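Local coordinates for protein transketolase (Campylobacter jejuni, PDB 3L84) that belongs to the thiamine diphosphate-dependent transketolase family, each subunit having two alpha/beta domains of the cofactor-binding type and a third, C-terminal one, at residues I5-Q9 with A285-F290; I159-S165 with R390-A396; F207-S211 with Q226-S230; F562-E566 with E591-F595. One frame throughout, in Å; residues are numbered along the deposited sequence.

Interaction 1 of 4, residues I5-Q9 with A285-F290. With GOL (glycerol), chain B.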
loop_
_atom_site.group_PDB
_atom_site.type_symbol
_atom_site.label_atom_id
_atom_site.label_comp_id
_atom_site.label_asym_id
_atom_site.label_seq_id
_atom_site.Cartn_x
_atom_site.Cartn_y
_atom_site.Cartn_z
ATOM N N ILE A 5 5.079 -28.904 35.264
ATOM C CA ILE A 5 3.860 -28.887 34.457
ATOM C C ILE A 5 4.049 -27.948 33.272
ATOM O O ILE A 5 3.630 -28.271 32.153
ATOM C CB ILE A 5 2.561 -28.526 35.237
ATOM C CG1 ILE A 5 1.319 -28.623 34.331
ATOM C CG2 ILE A 5 2.589 -27.148 35.777
ATOM C CD1 ILE A 5 0.998 -30.023 33.831
ATOM N N LEU A 6 4.712 -26.801 33.468
ATOM C CA LEU A 6 4.891 -25.856 32.363
ATOM C C LEU A 6 5.740 -26.447 31.243
ATOM O O LEU A 6 5.455 -26.237 30.070
ATOM C CB LEU A 6 5.505 -24.536 32.834
ATOM C CG LEU A 6 4.488 -23.537 33.401
ATOM C CD1 LEU A 6 3.598 -23.010 32.277
ATOM C CD2 LEU A 6 3.645 -24.139 34.502
ATOM N N GLN A 7 6.777 -27.187 31.601
ATOM C CA GLN A 7 7.615 -27.818 30.596
ATOM C C GLN A 7 6.818 -28.838 29.778
ATOM O O GLN A 7 6.904 -28.872 28.550
ATOM C CB GLN A 7 8.780 -28.522 31.265
ATOM C CG GLN A 7 9.717 -29.144 30.299
ATOM C CD GLN A 7 10.857 -29.848 31.019
ATOM O OE1 GLN A 7 11.227 -30.979 30.668
ATOM N NE2 GLN A 7 11.408 -29.190 32.048
ATOM N N GLU A 8 6.011 -29.644 30.460
ATOM C CA GLU A 8 5.186 -30.602 29.756
ATOM C C GLU A 8 4.178 -29.909 28.845
ATOM O O GLU A 8 3.983 -30.293 27.695
ATOM C CB GLU A 8 4.480 -31.554 30.716
ATOM C CG GLU A 8 3.871 -32.759 29.971
ATOM C CD GLU A 8 2.946 -33.626 30.802
ATOM O OE1 GLU A 8 1.770 -33.221 30.977
ATOM O OE2 GLU A 8 3.372 -34.724 31.236
ATOM N N GLN A 9 3.538 -28.844 29.348
ATOM C CA GLN A 9 2.587 -28.064 28.546
ATOM C C GLN A 9 3.259 -27.473 27.321
ATOM O O GLN A 9 2.726 -27.555 26.200
ATOM C CB GLN A 9 1.924 -26.982 29.409
ATOM C CG GLN A 9 0.879 -27.537 30.337
ATOM C CD GLN A 9 0.208 -26.422 31.118
ATOM O OE1 GLN A 9 0.783 -25.896 32.076
ATOM N NE2 GLN A 9 -0.968 -26.003 30.660
ATOM N N ALA A 285 -1.436 -34.864 32.234
ATOM C CA ALA A 285 -1.349 -33.688 33.110
ATOM C C ALA A 285 -1.590 -32.424 32.310
ATOM O O ALA A 285 -2.321 -31.530 32.750
ATOM C CB ALA A 285 0.020 -33.628 33.855
ATOM N N SER A 286 -0.999 -32.351 31.118
ATOM C CA SER A 286 -1.157 -31.204 30.242
ATOM C C SER A 286 -2.580 -31.134 29.717
ATOM O O SER A 286 -3.151 -30.053 29.647
ATOM C CB SER A 286 -0.158 -31.252 29.081
ATOM O OG SER A 286 1.149 -30.947 29.566
ATOM N N LYS A 287 -3.164 -32.274 29.352
ATOM C CA LYS A 287 -4.546 -32.307 28.857
ATOM C C LYS A 287 -5.504 -31.659 29.867
ATOM O O LYS A 287 -6.290 -30.775 29.525
ATOM C CB LYS A 287 -4.977 -33.751 28.573
ATOM C CG LYS A 287 -6.388 -33.913 28.016
ATOM C CD LYS A 287 -6.865 -35.354 27.986
ATOM C CE LYS A 287 -8.399 -35.490 27.948
ATOM N NZ LYS A 287 -8.948 -34.971 26.662
ATOM N N ILE A 288 -5.399 -32.097 31.114
ATOM C CA ILE A 288 -6.285 -31.623 32.170
ATOM C C ILE A 288 -6.028 -30.158 32.449
ATOM O O ILE A 288 -6.972 -29.385 32.599
ATOM C CB ILE A 288 -6.074 -32.444 33.458
ATOM C CG1 ILE A 288 -6.486 -33.894 33.242
ATOM C CG2 ILE A 288 -6.848 -31.867 34.652
ATOM C CD1 ILE A 288 -5.941 -34.780 34.311
ATOM N N ARG A 289 -4.768 -29.770 32.544
ATOM C CA ARG A 289 -4.432 -28.392 32.866
ATOM C C ARG A 289 -4.879 -27.414 31.774
ATOM O O ARG A 289 -5.538 -26.413 32.075
ATOM C CB ARG A 289 -2.945 -28.265 33.155
ATOM C CG ARG A 289 -2.464 -26.851 33.512
ATOM C CD ARG A 289 -3.163 -26.213 34.720
ATOM N NE ARG A 289 -3.069 -26.949 35.978
ATOM C CZ ARG A 289 -2.067 -26.855 36.852
ATOM N NH1 ARG A 289 -0.983 -26.115 36.616
ATOM N NH2 ARG A 289 -2.138 -27.538 37.982
ATOM N N PHE A 290 -4.569 -27.692 30.516
ATOM C CA PHE A 290 -5.054 -26.839 29.428
ATOM C C PHE A 290 -6.591 -26.817 29.366
ATOM O O PHE A 290 -7.177 -25.745 29.174
ATOM C CB PHE A 290 -4.496 -27.271 28.058
ATOM C CG PHE A 290 -3.110 -26.756 27.729
ATOM C CD1 PHE A 290 -2.862 -25.395 27.605
ATOM C CD2 PHE A 290 -2.072 -27.639 27.482
ATOM C CE1 PHE A 290 -1.588 -24.926 27.233
ATOM C CE2 PHE A 290 -0.845 -27.186 27.104
ATOM C CZ PHE A 290 -0.602 -25.830 26.993
HETATM C C1 GOL B . -3.566 -23.392 32.195
HETATM O O1 GOL B . -2.809 -23.854 31.096
HETATM C C2 GOL B . -4.921 -22.809 31.780
HETATM O O2 GOL B . -5.662 -23.735 31.004
HETATM C C3 GOL B . -5.745 -22.431 33.005
HETATM O O3 GOL B . -4.981 -21.577 33.850
HETATM O O HOH W 1 1.138 -36.211 32.055
#

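Interaction 2 of 4, residues I159-S165 with R390-A396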
loop_
_atom_site.group_PDB
_atom_site.type_symbol
_atom_site.label_atom_id
_atom_site.label_comp_id
_atom_site.label_asym_id
_atom_site.label_seq_id
_atom_site.Cartn_x
_atom_site.Cartn_y
_atom_site.Cartn_z
ATOM N N ILE A 159 3.677 -0.187 9.050
ATOM C CA ILE A 159 2.373 -0.170 9.735
ATOM C C ILE A 159 2.543 -0.383 11.251
ATOM O O ILE A 159 1.743 0.126 12.044
ATOM C CB ILE A 159 1.427 -1.169 9.128
ATOM C CG1 ILE A 159 -0.008 -0.887 9.520
ATOM C CG2 ILE A 159 1.866 -2.619 9.420
ATOM C CD1 ILE A 159 -1.033 -1.882 8.922
ATOM N N SER A 160 3.570 -1.130 11.669
ATOM C CA SER A 160 3.770 -1.352 13.087
ATOM C C SER A 160 4.145 -0.047 13.811
ATOM O O SER A 160 3.617 0.252 14.880
ATOM C CB SER A 160 4.841 -2.431 13.332
ATOM O OG SER A 160 6.172 -2.008 13.008
ATOM N N TYR A 161 5.023 0.749 13.193
ATOM C CA TYR A 161 5.441 2.007 13.773
ATOM C C TYR A 161 4.248 2.974 13.858
ATOM O O TYR A 161 4.046 3.681 14.843
ATOM C CB TYR A 161 6.538 2.678 12.944
ATOM C CG TYR A 161 7.826 1.931 12.769
ATOM C CD1 TYR A 161 8.929 2.243 13.543
ATOM C CD2 TYR A 161 7.997 1.010 11.747
ATOM C CE1 TYR A 161 10.160 1.622 13.316
ATOM C CE2 TYR A 161 9.198 0.373 11.519
ATOM C CZ TYR A 161 10.293 0.709 12.291
ATOM O OH TYR A 161 11.502 0.084 12.012
ATOM N N GLU A 162 3.431 2.965 12.799
ATOM C CA GLU A 162 2.260 3.851 12.774
ATOM C C GLU A 162 1.320 3.505 13.877
ATOM O O GLU A 162 0.837 4.384 14.599
ATOM C CB GLU A 162 1.504 3.651 11.451
ATOM C CG GLU A 162 2.155 4.175 10.142
ATOM C CD GLU A 162 1.315 3.926 8.907
ATOM O OE1 GLU A 162 0.142 3.525 9.005
ATOM O OE2 GLU A 162 1.826 4.116 7.780
ATOM N N ALA A 163 0.985 2.229 14.014
ATOM C CA ALA A 163 0.012 1.842 15.031
ATOM C C ALA A 163 0.522 2.046 16.450
ATOM O O ALA A 163 -0.207 2.487 17.337
ATOM C CB ALA A 163 -0.393 0.373 14.833
ATOM N N CYS A 164 1.784 1.722 16.656
ATOM C CA CYS A 164 2.363 1.878 17.984
ATOM C C CYS A 164 2.495 3.367 18.356
ATOM O O CYS A 164 2.404 3.724 19.531
ATOM C CB CYS A 164 3.681 1.162 18.071
ATOM S SG CYS A 164 3.474 -0.660 18.064
ATOM N N SER A 165 2.660 4.235 17.367
ATOM C CA SER A 165 2.625 5.664 17.602
ATOM C C SER A 165 1.294 6.032 18.248
ATOM O O SER A 165 1.253 6.699 19.282
ATOM C CB SER A 165 2.808 6.423 16.283
ATOM O OG SER A 165 3.078 7.812 16.540
ATOM N N ARG A 390 -1.635 8.269 8.607
ATOM C CA ARG A 390 -1.391 6.860 8.864
ATOM C C ARG A 390 -2.477 6.018 8.220
ATOM O O ARG A 390 -3.265 5.337 8.876
ATOM C CB ARG A 390 -1.373 6.577 10.384
ATOM C CG ARG A 390 -0.343 7.334 11.194
ATOM C CD ARG A 390 -0.442 6.918 12.643
ATOM N NE ARG A 390 0.429 7.667 13.541
ATOM C CZ ARG A 390 0.059 8.708 14.270
ATOM N NH1 ARG A 390 -1.163 9.197 14.249
ATOM N NH2 ARG A 390 0.953 9.250 15.089
ATOM N N GLU A 391 -2.584 6.093 6.923
ATOM C CA GLU A 391 -3.690 5.432 6.240
ATOM C C GLU A 391 -3.722 3.944 6.526
ATOM O O GLU A 391 -4.785 3.363 6.752
ATOM C CB GLU A 391 -3.657 5.652 4.720
ATOM C CG GLU A 391 -3.827 7.072 4.250
ATOM C CD GLU A 391 -2.528 7.847 4.200
ATOM O OE1 GLU A 391 -1.434 7.298 4.526
ATOM O OE2 GLU A 391 -2.587 9.037 3.804
ATOM N N HIS A 392 -2.563 3.317 6.458
ATOM C CA HIS A 392 -2.515 1.856 6.556
ATOM C C HIS A 392 -2.911 1.394 7.949
ATOM O O HIS A 392 -3.781 0.533 8.105
ATOM C CB HIS A 392 -1.146 1.377 6.149
ATOM C CG HIS A 392 -1.010 -0.048 5.763
ATOM N ND1 HIS A 392 -2.021 -0.963 5.584
ATOM C CD2 HIS A 392 0.148 -0.677 5.444
ATOM C CE1 HIS A 392 -1.471 -2.118 5.177
ATOM N NE2 HIS A 392 -0.174 -1.966 5.119
ATOM N N ALA A 393 -2.289 1.951 8.982
ATOM C CA ALA A 393 -2.669 1.610 10.352
ATOM C C ALA A 393 -4.134 1.959 10.601
ATOM O O ALA A 393 -4.809 1.228 11.316
ATOM C CB ALA A 393 -1.745 2.303 11.359
HETATM N N MSE A 394 -4.626 3.068 10.063
HETATM C CA MSE A 394 -6.048 3.391 10.242
HETATM C C MSE A 394 -6.938 2.242 9.813
HETATM O O MSE A 394 -7.860 1.804 10.539
HETATM C CB MSE A 394 -6.422 4.645 9.437
HETATM C CG MSE A 394 -7.908 4.894 9.354
HETATM SE SE MSE A 394 -8.352 6.522 8.389
HETATM C CE MSE A 394 -7.793 5.942 6.594
ATOM N N ALA A 395 -6.700 1.744 8.607
ATOM C CA ALA A 395 -7.555 0.652 8.121
ATOM C C ALA A 395 -7.404 -0.624 8.956
ATOM O O ALA A 395 -8.398 -1.297 9.224
ATOM C CB ALA A 395 -7.250 0.385 6.634
ATOM N N ALA A 396 -6.201 -0.998 9.353
ATOM C CA ALA A 396 -5.977 -2.189 10.171
ATOM C C ALA A 396 -6.592 -2.017 11.562
ATOM O O ALA A 396 -7.146 -2.962 12.146
ATOM C CB ALA A 396 -4.474 -2.534 10.241
HETATM O O HOH W 2 0.055 4.480 5.745
#

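Interaction 3 of 4, residues F207-S211 with Q226-S230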
loop_
_atom_site.group_PDB
_atom_site.type_symbol
_atom_site.label_atom_id
_atom_site.label_comp_id
_atom_site.label_asym_id
_atom_site.label_seq_id
_atom_site.Cartn_x
_atom_site.Cartn_y
_atom_site.Cartn_z
ATOM N N PHE A 207 5.857 3.602 25.303
ATOM C CA PHE A 207 5.722 2.274 25.884
ATOM C C PHE A 207 6.634 2.077 27.105
ATOM O O PHE A 207 7.714 2.684 27.228
ATOM C CB PHE A 207 6.139 1.190 24.881
ATOM C CG PHE A 207 5.109 0.877 23.802
ATOM C CD1 PHE A 207 4.716 1.829 22.878
ATOM C CD2 PHE A 207 4.601 -0.412 23.658
ATOM C CE1 PHE A 207 3.786 1.515 21.888
ATOM C CE2 PHE A 207 3.712 -0.734 22.674
ATOM C CZ PHE A 207 3.297 0.226 21.785
ATOM N N GLU A 208 6.200 1.186 27.992
ATOM C CA GLU A 208 7.100 0.549 28.957
ATOM C C GLU A 208 7.697 -0.692 28.314
ATOM O O GLU A 208 6.952 -1.470 27.693
ATOM C CB GLU A 208 6.355 0.139 30.222
ATOM C CG GLU A 208 7.262 -0.590 31.247
ATOM C CD GLU A 208 6.628 -0.846 32.604
ATOM O OE1 GLU A 208 5.402 -0.709 32.796
ATOM O OE2 GLU A 208 7.394 -1.224 33.526
ATOM N N VAL A 209 9.004 -0.896 28.457
ATOM C CA VAL A 209 9.701 -1.970 27.777
ATOM C C VAL A 209 10.393 -2.923 28.755
ATOM O O VAL A 209 11.211 -2.481 29.563
ATOM C CB VAL A 209 10.722 -1.432 26.761
ATOM C CG1 VAL A 209 11.427 -2.629 26.089
ATOM C CG2 VAL A 209 10.044 -0.499 25.726
ATOM N N LEU A 210 10.051 -4.203 28.679
ATOM C CA LEU A 210 10.652 -5.256 29.504
ATOM C C LEU A 210 11.436 -6.173 28.589
ATOM O O LEU A 210 11.033 -6.387 27.448
ATOM C CB LEU A 210 9.536 -6.048 30.224
ATOM C CG LEU A 210 8.589 -5.169 31.051
ATOM C CD1 LEU A 210 7.388 -5.967 31.648
ATOM C CD2 LEU A 210 9.323 -4.438 32.118
ATOM N N SER A 211 12.537 -6.739 29.066
ATOM C CA SER A 211 13.403 -7.608 28.291
ATOM C C SER A 211 13.663 -8.882 29.060
ATOM O O SER A 211 14.172 -8.812 30.210
ATOM C CB SER A 211 14.732 -6.913 28.017
ATOM O OG SER A 211 14.512 -5.754 27.203
ATOM N N GLN A 226 4.133 -7.813 35.587
ATOM C CA GLN A 226 4.512 -6.402 35.501
ATOM C C GLN A 226 3.772 -5.688 34.354
ATOM O O GLN A 226 3.256 -4.570 34.536
ATOM C CB GLN A 226 6.011 -6.297 35.288
ATOM C CG GLN A 226 6.550 -4.894 35.267
ATOM C CD GLN A 226 8.051 -4.869 35.478
ATOM O OE1 GLN A 226 8.703 -5.930 35.553
ATOM N NE2 GLN A 226 8.612 -3.664 35.597
ATOM N N ALA A 227 3.713 -6.325 33.198
ATOM C CA ALA A 227 3.033 -5.729 32.040
ATOM C C ALA A 227 1.560 -5.444 32.340
ATOM O O ALA A 227 1.055 -4.403 31.938
ATOM C CB ALA A 227 3.160 -6.637 30.849
ATOM N N LYS A 228 0.904 -6.347 33.063
ATOM C CA LYS A 228 -0.513 -6.188 33.390
ATOM C C LYS A 228 -0.808 -4.997 34.289
ATOM O O LYS A 228 -1.942 -4.506 34.296
ATOM C CB LYS A 228 -1.061 -7.500 33.968
ATOM C CG LYS A 228 -1.157 -8.572 32.899
ATOM C CD LYS A 228 -1.285 -9.963 33.383
ATOM C CE LYS A 228 -2.547 -10.236 34.123
ATOM N NZ LYS A 228 -2.422 -11.480 35.038
ATOM N N LYS A 229 0.201 -4.525 35.010
ATOM C CA LYS A 229 0.073 -3.366 35.918
ATOM C C LYS A 229 0.605 -2.085 35.317
ATOM O O LYS A 229 0.598 -1.054 35.973
ATOM C CB LYS A 229 0.782 -3.603 37.267
ATOM C CG LYS A 229 0.274 -4.772 38.016
ATOM C CD LYS A 229 0.873 -4.813 39.387
ATOM C CE LYS A 229 2.359 -5.081 39.378
ATOM N NZ LYS A 229 2.806 -5.484 40.748
ATOM N N SER A 230 1.058 -2.140 34.065
ATOM C CA SER A 230 1.693 -0.980 33.429
ATOM C C SER A 230 0.678 0.164 33.283
ATOM O O SER A 230 -0.525 -0.065 33.068
ATOM C CB SER A 230 2.281 -1.366 32.066
ATOM O OG SER A 230 3.030 -0.288 31.539
HETATM O O HOH W 3 4.373 -2.073 35.076
#

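Interaction 4 of 4, residues F562-E566 with E591-F595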
loop_
_atom_site.group_PDB
_atom_site.type_symbol
_atom_site.label_atom_id
_atom_site.label_comp_id
_atom_site.label_asym_id
_atom_site.label_seq_id
_atom_site.Cartn_x
_atom_site.Cartn_y
_atom_site.Cartn_z
ATOM N N PHE A 562 -20.647 -1.481 -9.917
ATOM C CA PHE A 562 -20.302 -2.544 -10.903
ATOM C C PHE A 562 -20.547 -3.940 -10.326
ATOM O O PHE A 562 -21.141 -4.796 -11.008
ATOM C CB PHE A 562 -18.830 -2.336 -11.306
ATOM C CG PHE A 562 -18.297 -3.250 -12.385
ATOM C CD1 PHE A 562 -18.181 -2.808 -13.684
ATOM C CD2 PHE A 562 -17.837 -4.488 -12.087
ATOM C CE1 PHE A 562 -17.637 -3.631 -14.669
ATOM C CE2 PHE A 562 -17.303 -5.321 -13.097
ATOM C CZ PHE A 562 -17.242 -4.881 -14.369
ATOM N N GLU A 563 -20.119 -4.181 -9.093
ATOM C CA GLU A 563 -20.227 -5.516 -8.501
ATOM C C GLU A 563 -21.678 -5.963 -8.364
ATOM O O GLU A 563 -22.000 -7.127 -8.591
ATOM C CB GLU A 563 -19.540 -5.567 -7.146
ATOM C CG GLU A 563 -18.064 -5.275 -7.233
ATOM C CD GLU A 563 -17.646 -3.822 -6.970
ATOM O OE1 GLU A 563 -18.469 -2.881 -7.125
ATOM O OE2 GLU A 563 -16.504 -3.640 -6.491
ATOM N N LEU A 564 -22.572 -5.046 -7.999
ATOM C CA LEU A 564 -23.974 -5.401 -7.926
ATOM C C LEU A 564 -24.547 -5.643 -9.295
ATOM O O LEU A 564 -25.375 -6.538 -9.463
ATOM C CB LEU A 564 -24.815 -4.335 -7.199
ATOM C CG LEU A 564 -24.586 -4.209 -5.717
ATOM C CD1 LEU A 564 -25.395 -3.017 -5.165
ATOM C CD2 LEU A 564 -24.913 -5.490 -5.000
ATOM N N PHE A 565 -24.120 -4.883 -10.291
ATOM C CA PHE A 565 -24.612 -5.092 -11.650
ATOM C C PHE A 565 -24.255 -6.489 -12.164
ATOM O O PHE A 565 -25.042 -7.144 -12.869
ATOM C CB PHE A 565 -24.130 -3.975 -12.600
ATOM C CG PHE A 565 -24.788 -3.967 -13.931
ATOM C CD1 PHE A 565 -26.138 -4.257 -14.090
ATOM C CD2 PHE A 565 -24.059 -3.566 -15.040
ATOM C CE1 PHE A 565 -26.722 -4.220 -15.335
ATOM C CE2 PHE A 565 -24.659 -3.501 -16.285
ATOM C CZ PHE A 565 -25.985 -3.832 -16.448
ATOM N N GLU A 566 -23.057 -6.953 -11.825
ATOM C CA GLU A 566 -22.585 -8.288 -12.197
ATOM C C GLU A 566 -23.506 -9.394 -11.672
ATOM O O GLU A 566 -23.491 -10.498 -12.218
ATOM C CB GLU A 566 -21.162 -8.546 -11.693
ATOM C CG GLU A 566 -20.097 -7.708 -12.328
ATOM C CD GLU A 566 -18.720 -8.056 -11.819
ATOM O OE1 GLU A 566 -18.326 -7.600 -10.705
ATOM O OE2 GLU A 566 -17.996 -8.797 -12.519
ATOM N N GLU A 591 -12.365 -2.944 -17.134
ATOM C CA GLU A 591 -13.412 -3.856 -16.710
ATOM C C GLU A 591 -14.772 -3.511 -17.296
ATOM O O GLU A 591 -15.651 -4.374 -17.370
ATOM C CB GLU A 591 -13.473 -3.948 -15.176
ATOM C CG GLU A 591 -13.897 -2.670 -14.442
ATOM C CD GLU A 591 -12.789 -1.686 -14.129
ATOM O OE1 GLU A 591 -11.647 -1.831 -14.605
ATOM O OE2 GLU A 591 -13.081 -0.717 -13.397
ATOM N N LEU A 592 -14.974 -2.251 -17.693
ATOM C CA LEU A 592 -16.224 -1.870 -18.330
ATOM C C LEU A 592 -16.502 -2.614 -19.616
ATOM O O LEU A 592 -17.670 -2.708 -19.993
ATOM C CB LEU A 592 -16.253 -0.376 -18.579
ATOM C CG LEU A 592 -16.363 0.567 -17.380
ATOM C CD1 LEU A 592 -16.530 2.016 -17.858
ATOM C CD2 LEU A 592 -17.497 0.221 -16.515
ATOM N N TYR A 593 -15.489 -3.183 -20.253
ATOM C CA TYR A 593 -15.751 -4.006 -21.437
ATOM C C TYR A 593 -16.549 -5.265 -21.140
ATOM O O TYR A 593 -17.053 -5.876 -22.064
ATOM C CB TYR A 593 -14.430 -4.365 -22.120
ATOM C CG TYR A 593 -13.758 -3.252 -22.914
ATOM C CD1 TYR A 593 -14.298 -2.835 -24.143
ATOM C CD2 TYR A 593 -12.655 -2.609 -22.449
ATOM C CE1 TYR A 593 -13.685 -1.832 -24.894
ATOM C CE2 TYR A 593 -12.042 -1.599 -23.203
ATOM C CZ TYR A 593 -12.558 -1.240 -24.427
ATOM O OH TYR A 593 -11.939 -0.237 -25.143
ATOM N N LYS A 594 -16.731 -5.665 -19.874
ATOM C CA LYS A 594 -17.658 -6.734 -19.539
ATOM C C LYS A 594 -19.063 -6.384 -20.037
ATOM O O LYS A 594 -19.804 -7.276 -20.467
ATOM C CB LYS A 594 -17.634 -7.010 -18.048
ATOM C CG LYS A 594 -18.517 -8.126 -17.638
ATOM C CD LYS A 594 -18.288 -8.572 -16.209
ATOM C CE LYS A 594 -19.257 -9.704 -15.846
ATOM N NZ LYS A 594 -18.875 -10.392 -14.569
ATOM N N PHE A 595 -19.433 -5.110 -19.991
ATOM C CA PHE A 595 -20.782 -4.661 -20.319
ATOM C C PHE A 595 -20.862 -3.772 -21.528
ATOM O O PHE A 595 -21.957 -3.615 -22.073
ATOM C CB PHE A 595 -21.402 -3.926 -19.121
ATOM C CG PHE A 595 -21.488 -4.752 -17.903
ATOM C CD1 PHE A 595 -22.324 -5.842 -17.889
ATOM C CD2 PHE A 595 -20.766 -4.432 -16.768
ATOM C CE1 PHE A 595 -22.415 -6.646 -16.767
ATOM C CE2 PHE A 595 -20.871 -5.242 -15.628
ATOM C CZ PHE A 595 -21.698 -6.337 -15.665
#

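Interaction 1 of 4, residues I5-Q9 with A285-F290
Gln9 and Phe290 meet where the helix containing residues 5-9 crosses the short helix of 285-290 at 94°, and the long amide side chain of Gln9 runs between the two helices. Its CB lies 3.6 Å from Phe290 CE2. CG, directed by a chi1 of -75°, passes Ser286 OG, and CD comes up against the CG methylene of Arg289. At the tip NE2 sits over the centre of the Phe290 ring, 3.4 Å above its plane, and donates to glycerol O1 at 2.9 Å (150° at the hydrogen), while OE1 is hydrogen-bonded to Tyr44 OH. That hydroxyl also bonds to Arg289 NH1, whose guanidinium has Ile5 CG1 over one face; Ile5 CD1 packs on Ala285 CB. The glycerol, probably from the crystallisation liquor, donates in turn from O2 to Arg289 O. One residue earlier, the extended Glu8 brings OE1 to Ser286 OG (2.7 Å), which donates to the lone pair pointing away from OE2; Ser286 N adds a weak bond to Glu8 OE1. A water joins Glu8 OE2 to Ala285 N. With one weak direct N-H and one reached through water, the start of helix 284-291 may favour the ionised carboxylate.

Interaction 2 of 4, residues I159-S165 with R390-A396
Ile159 stands across the imidazole of His392 at roughly a right angle, its terminal methyl CD1 3.6 Å from the ring centroid and 9° off the normal, a CH-pi contact over the face. The same methyl touches Ala396 CB, and CG1 rests on the backbone of Ala393. Glu162 and Arg390 are extended chains running past each other in opposite directions, with carboxylate and guanidinium planes 61° apart. They do not pair; each reaches across to the other segment. Glu162 OE1 takes the Ala393 N-H at 2.9 Å in a fairly straight bond, nearly along its C-O axis, whereas Arg390 NH2 reaches Ser165 OG at 2.9 Å, the hydroxyl lying 28° out of the guanidinium plane. Glu162 OE2 is bonded to Gly158 N of the second subunit, and a water that accepts from His392 N lies within hydrogen-bonding distance of OE2. Ser165 OG bonds to Glu196 of that subunit, and Arg390 NH1 to Ala193 O there as well as to Phe387 O. This contact thus joins the two cofactor-binding-type domains at the dimer interface. Both oxygens of the buried Glu162 are gripped, OE1 within the chain and OE2 across the dimer, so its position depends on both subunits.

Interaction 3 of 4, residues F207-S211 with Q226-S230
Residues 208-211 of strand 208-213 run beside the C-terminal part of helix 217-228 and the residues after it, with CA atoms of Glu208 and Ser230 7.2 Å apart, and the direct contacts are carried largely by side chains. The arrangement belongs to a beta-alpha-beta crossover, in which strand 208-213, helix 217-228 and strand 234-239 follow one another, the two strands lying side by side in a parallel sheet with 208-213 at its margin. Alternation along the strand turns Glu208 and Leu210 to the helix. Leu210 supplies the apolar half: its CD2 methyl comes within 3.6 Å of Gln226 CD, against the amide, while CD1 lies along the CB and CG methylenes of Gln226 and reaches Ala227 CB at 4.4 Å. Cys234 of the adjoining strand touches both Leu210 and Ala227.

Glu208 supplies the polar half. With CG swung opposite the backbone N (chi1 178°) and the chain extended beyond it, the carboxylate is carried straight out toward Gln226 and Ser230. It crosses Gln226 at about a right angle, the carboxylate and amide planes 78° apart, and its bond from Gln226 NE2 is weak, 3.4 Å to OE2. Towards the loop, Ser230 OG lies 2.7 Å from Glu208 OE1; this hydroxyl is also hydrogen-bonded to Lys232 O. A water completes the polar edge, donating to Glu208 OE1 and, at 2.8 Å, to the backbone Gln226 O.

Interaction 4 of 4, residues F562-E566 with E591-F595
Phe562, Phe565 and Phe595 form an aromatic cluster in the C-terminal domain, where the short helix 562-566 faces a 3-10 segment that includes residues 591-594. Phe595 is the shared member. It turns an edge to the face of Phe562 in an offset edge-to-face pair, centroids 5.3 Å apart and planes at 65°, with CE2 near the rim of that ring. Over the centre of one Phe595 face lies Phe565 CD2, in an oblique pairing with planes at 39°; over the opposite face lies CG of its own neighbour Lys594. Phe562 is sandwiched likewise, since Glu591 CG makes a CH-pi contact from the side away from Phe595, while Leu592 CD2 comes to its edge.

The next shell fixes these pieces. The Glu591 carboxylate bonds to Ser460 and forms a salt bridge with Arg463, both on helix 458-464, and Phe565 also packs on Tyr572 and Leu576 of helix 570-576. Asn590 of the second subunit packs on Phe562 and Glu566. Beside the cluster, the fully extended Lys594 meets Glu566 in a salt bridge, NZ donating at 2.7 Å to the lone pair of OE2 that points away from OE1.

In the fold
From the N terminus, interaction 1 opens first, on helix 3-24, and closes only at 285-290, bringing helix 3-24 against helix 284-291. Within that loop interaction 2 opens at 159-165; it closes beyond it, at 390-396, so the two cross, and interaction 2 ties the first domain to the second. Interaction 3 is a short local closure nested inside both loops, and it touches interaction 2 where Phe207 packs on Cys164. Interaction 4 follows in series within the C-terminal domain, its nearest atoms about 17 Å from those of interaction 2. Interactions 2 and 4 both touch the second subunit.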